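Putative aldehyde dehydrogenase AldY (Bacillus subtilis, PDB 4DNG) probably oxidises aldehydes to carboxylates with NAD(+) as cofactor, and may help protect cells against stress from ethanol and related compounds. Local coordinates at residues G77-N82 / A191-H196. Sequence-based numbering, arbitrary orientation.
Sequences GYLHEN and AKAFEH
Tyr-78 and Lys-192 supply the polar link between 77-82 and 191-196: NZ of Lys-192 donates a hydrogen bond to OH of Tyr-78 over 3.1 Å. The first lysine torsion, with CG anti to the backbone N (chi1 -175°), brings CG of Lys-192 to 3.3 Å from the same OH. Bends at the second and fourth torsions then fold the chain back, returning the ammonium to the hydroxyl that CG already touches. The two side chains cross at roughly a right angle.

Ala-193 packs against both Tyr-78 and Leu-79. Its CA approaches the Tyr-78 ring in an off-centre CH-pi contact, 4.3 Å from the centroid. The Ala-193 methyl serves both residues: CB lies 3.8 Å from CD1 of Tyr-78 and also touches CD2 of Leu-79. Residues 77-81 close helix 65-81 and 191-196 close helix 183-196; the local axes approach to 9.4 Å at 120°. Helix 183-196 is the connection of a beta-alpha-beta crossover between parallel strands 173-177 and 204-206 in the Rossmann-like, NAD(+)-binding part of the fold, and helix 65-81 packs on it, away from the predicted catalytic residues. Leu-79 also packs on Thr-108 and Leu-112 of helix 98-118.

The aromatic contact is oblique. CD2 of Tyr-78 sits over one face of the His-196 imidazole, near its rim and 3.5 Å from CG of His-196, while the ring planes are inclined at 51°. On the tyrosine face opposite Ala-193, ND2 of Asn-82 lies over the ring centre, and the same amide makes a weak hydrogen bond to O of Tyr-78. Lacking ring and hydroxyl, an alanine in place of Tyr-78 would probably leave the Lys-192 ammonium without this partner and open a gap between Ala-193, His-196 and the Asn-82 amide. Phe-3, from the N-terminal loop, also touches the tyrosine side chain.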
ATOM      1  N   GLY A  77       2.142 -19.187 -25.787  1.00 74.22           N
ATOM      2  CA  GLY A  77       2.305 -20.159 -26.866  1.00 78.62           C
ATOM      3  C   GLY A  77       3.643 -20.863 -26.797  1.00 77.20           C
ATOM      4  O   GLY A  77       3.708 -22.086 -26.918  1.00 78.14           O
ATOM      5  N   TYR A  78       4.710 -20.087 -26.593  1.00 76.74           N
ATOM      6  CA  TYR A  78       6.045 -20.652 -26.400  1.00 78.30           C
ATOM      7  C   TYR A  78       6.066 -21.681 -25.253  1.00 71.72           C
ATOM      8  O   TYR A  78       6.684 -22.749 -25.374  1.00 73.99           O
ATOM      9  CB  TYR A  78       7.089 -19.546 -26.147  1.00 75.16           C
ATOM     10  CG  TYR A  78       8.505 -20.063 -25.995  1.00 69.63           C
ATOM     11  CD1 TYR A  78       8.999 -20.485 -24.748  1.00 69.12           C
ATOM     12  CD2 TYR A  78       9.343 -20.154 -27.100  1.00 70.80           C
ATOM     13  CE1 TYR A  78      10.295 -20.983 -24.623  1.00 73.98           C
ATOM     14  CE2 TYR A  78      10.640 -20.630 -26.988  1.00 71.36           C
ATOM     15  CZ  TYR A  78      11.115 -21.041 -25.760  1.00 78.91           C
ATOM     16  OH  TYR A  78      12.405 -21.510 -25.694  1.00 86.74           O
ATOM     17  N   LEU A  79       5.390 -21.372 -24.155  1.00 65.46           N
ATOM     18  CA  LEU A  79       5.477 -22.245 -22.967  1.00 68.15           C
ATOM     19  C   LEU A  79       4.711 -23.549 -23.151  1.00 73.90           C
ATOM     20  O   LEU A  79       5.124 -24.593 -22.645  1.00 78.70           O
ATOM     21  CB  LEU A  79       4.998 -21.539 -21.698  1.00 57.50           C
ATOM     22  CG  LEU A  79       5.635 -20.200 -21.293  1.00 58.80           C
ATOM     23  CD1 LEU A  79       4.886 -19.550 -20.121  1.00 60.11           C
ATOM     24  CD2 LEU A  79       7.107 -20.337 -20.940  1.00 57.44           C
ATOM     25  N   HIS A  80       3.596 -23.477 -23.876  1.00 70.36           N
ATOM     26  CA  HIS A  80       2.737 -24.642 -24.105  1.00 71.25           C
ATOM     27  C   HIS A  80       3.335 -25.590 -25.142  1.00 68.63           C
ATOM     28  O   HIS A  80       3.393 -26.806 -24.916  1.00 65.03           O
ATOM     29  CB  HIS A  80       1.310 -24.175 -24.452  1.00 72.18           C
ATOM     30  CG  HIS A  80       0.404 -25.272 -24.962  1.00 76.39           C
ATOM     31  ND1 HIS A  80       0.023 -25.356 -26.257  1.00 79.19           N
ATOM     32  CD2 HIS A  80      -0.190 -26.350 -24.308  1.00 77.07           C
ATOM     33  CE1 HIS A  80      -0.767 -26.433 -26.424  1.00 79.06           C
ATOM     34  NE2 HIS A  80      -0.895 -27.043 -25.237  1.00 78.69           N
ATOM     35  N   GLU A  81       3.800 -25.036 -26.269  1.00 66.31           N
ATOM     36  CA  GLU A  81       4.537 -25.790 -27.294  1.00 71.84           C
ATOM     37  C   GLU A  81       5.703 -26.550 -26.667  1.00 70.19           C
ATOM     38  O   GLU A  81       5.970 -27.695 -27.013  1.00 71.82           O
ATOM     39  CB  GLU A  81       5.068 -24.837 -28.382  1.00 76.00           C
ATOM     40  CG  GLU A  81       5.805 -25.521 -29.527  1.00 79.04           C
ATOM     41  CD  GLU A  81       4.927 -26.524 -30.235  1.00 83.48           C
ATOM     42  OE1 GLU A  81       3.772 -26.166 -30.546  1.00 93.44           O
ATOM     43  OE2 GLU A  81       5.380 -27.665 -30.466  1.00 80.12           O
ATOM     44  N   ASN A  82       6.357 -25.911 -25.703  1.00 68.77           N
ATOM     45  CA  ASN A  82       7.585 -26.432 -25.121  1.00 70.82           C
ATOM     46  C   ASN A  82       7.395 -27.075 -23.762  1.00 70.41           C
ATOM     47  O   ASN A  82       8.369 -27.292 -23.039  1.00 68.63           O
ATOM     48  CB  ASN A  82       8.632 -25.313 -25.058  1.00 65.29           C
ATOM     49  CG  ASN A  82       9.043 -24.849 -26.431  1.00 65.60           C
ATOM     50  OD1 ASN A  82       9.339 -25.667 -27.280  1.00 64.78           O
ATOM     51  ND2 ASN A  82       9.020 -23.537 -26.672  1.00 68.86           N
ATOM     52  N   ALA A 191      12.205 -15.124 -19.781  1.00 55.51           N
ATOM     53  CA  ALA A 191      12.844 -14.181 -20.725  1.00 59.36           C
ATOM     54  C   ALA A 191      12.861 -14.725 -22.153  1.00 65.30           C
ATOM     55  O   ALA A 191      12.530 -14.011 -23.111  1.00 71.93           O
ATOM     56  CB  ALA A 191      14.244 -13.816 -20.276  1.00 56.93           C
ATOM     57  N   LYS A 192      13.202 -15.995 -22.303  1.00 65.60           N
ATOM     58  CA  LYS A 192      13.195 -16.590 -23.644  1.00 72.18           C
ATOM     59  C   LYS A 192      11.795 -16.526 -24.295  1.00 74.61           C
ATOM     60  O   LYS A 192      11.652 -16.256 -25.489  1.00 75.37           O
ATOM     61  CB  LYS A 192      13.731 -18.025 -23.600  1.00 69.17           C
ATOM     62  CG  LYS A 192      13.862 -18.684 -24.962  1.00 78.60           C
ATOM     63  CD  LYS A 192      15.193 -18.429 -25.653  1.00 86.42           C
ATOM     64  CE  LYS A 192      15.136 -18.849 -27.129  1.00105.74           C
ATOM     65  NZ  LYS A 192      14.698 -20.257 -27.405  1.00106.31           N
ATOM     66  N   ALA A 193      10.769 -16.772 -23.488  1.00 76.66           N
ATOM     67  CA  ALA A 193       9.394 -16.750 -23.958  1.00 67.58           C
ATOM     68  C   ALA A 193       8.994 -15.377 -24.470  1.00 71.70           C
ATOM     69  O   ALA A 193       8.353 -15.273 -25.515  1.00 77.02           O
ATOM     70  CB  ALA A 193       8.464 -17.186 -22.838  1.00 62.42           C
ATOM     71  N   PHE A 194       9.370 -14.322 -23.744  1.00 65.30           N
ATOM     72  CA  PHE A 194       8.943 -12.994 -24.121  1.00 64.90           C
ATOM     73  C   PHE A 194       9.756 -12.467 -25.284  1.00 68.11           C
ATOM     74  O   PHE A 194       9.248 -11.697 -26.125  1.00 69.90           O
ATOM     75  CB  PHE A 194       8.957 -12.050 -22.917  1.00 65.15           C
ATOM     76  CG  PHE A 194       7.727 -12.163 -22.066  1.00 62.51           C
ATOM     77  CD1 PHE A 194       6.535 -11.557 -22.461  1.00 61.83           C
ATOM     78  CD2 PHE A 194       7.740 -12.922 -20.899  1.00 61.69           C
ATOM     79  CE1 PHE A 194       5.388 -11.677 -21.685  1.00 58.80           C
ATOM     80  CE2 PHE A 194       6.604 -13.038 -20.116  1.00 55.59           C
ATOM     81  CZ  PHE A 194       5.428 -12.422 -20.507  1.00 54.73           C
ATOM     82  N   GLU A 195      11.009 -12.908 -25.348  1.00 64.01           N
ATOM     83  CA  GLU A 195      11.846 -12.585 -26.478  1.00 66.76           C
ATOM     84  C   GLU A 195      11.229 -13.229 -27.719  1.00 79.00           C
ATOM     85  O   GLU A 195      11.047 -12.575 -28.758  1.00 86.67           O
ATOM     86  CB  GLU A 195      13.285 -13.068 -26.263  1.00 70.60           C
ATOM     87  CG  GLU A 195      14.024 -13.333 -27.578  1.00 78.83           C
ATOM     88  CD  GLU A 195      15.482 -13.648 -27.388  1.00 86.61           C
ATOM     89  OE1 GLU A 195      15.777 -14.618 -26.666  1.00 89.36           O
ATOM     90  OE2 GLU A 195      16.325 -12.935 -27.977  1.00 94.39           O
ATOM     91  N   HIS A 196      10.890 -14.508 -27.609  1.00 77.47           N
ATOM     92  CA  HIS A 196      10.245 -15.207 -28.714  1.00 78.80           C
ATOM     93  C   HIS A 196       9.055 -14.412 -29.192  1.00 81.84           C
ATOM     94  O   HIS A 196       8.737 -14.403 -30.373  1.00 94.57           O
ATOM     95  CB  HIS A 196       9.830 -16.594 -28.252  1.00 78.01           C
ATOM     96  CG  HIS A 196       9.091 -17.388 -29.290  1.00 88.42           C
ATOM     97  ND1 HIS A 196       9.724 -18.071 -30.267  1.00 89.15           N
ATOM     98  CD2 HIS A 196       7.726 -17.593 -29.481  1.00 91.93           C
ATOM     99  CE1 HIS A 196       8.814 -18.684 -31.035  1.00 92.45           C
ATOM    100  NE2 HIS A 196       7.590 -18.391 -30.553  1.00 92.15           N
TER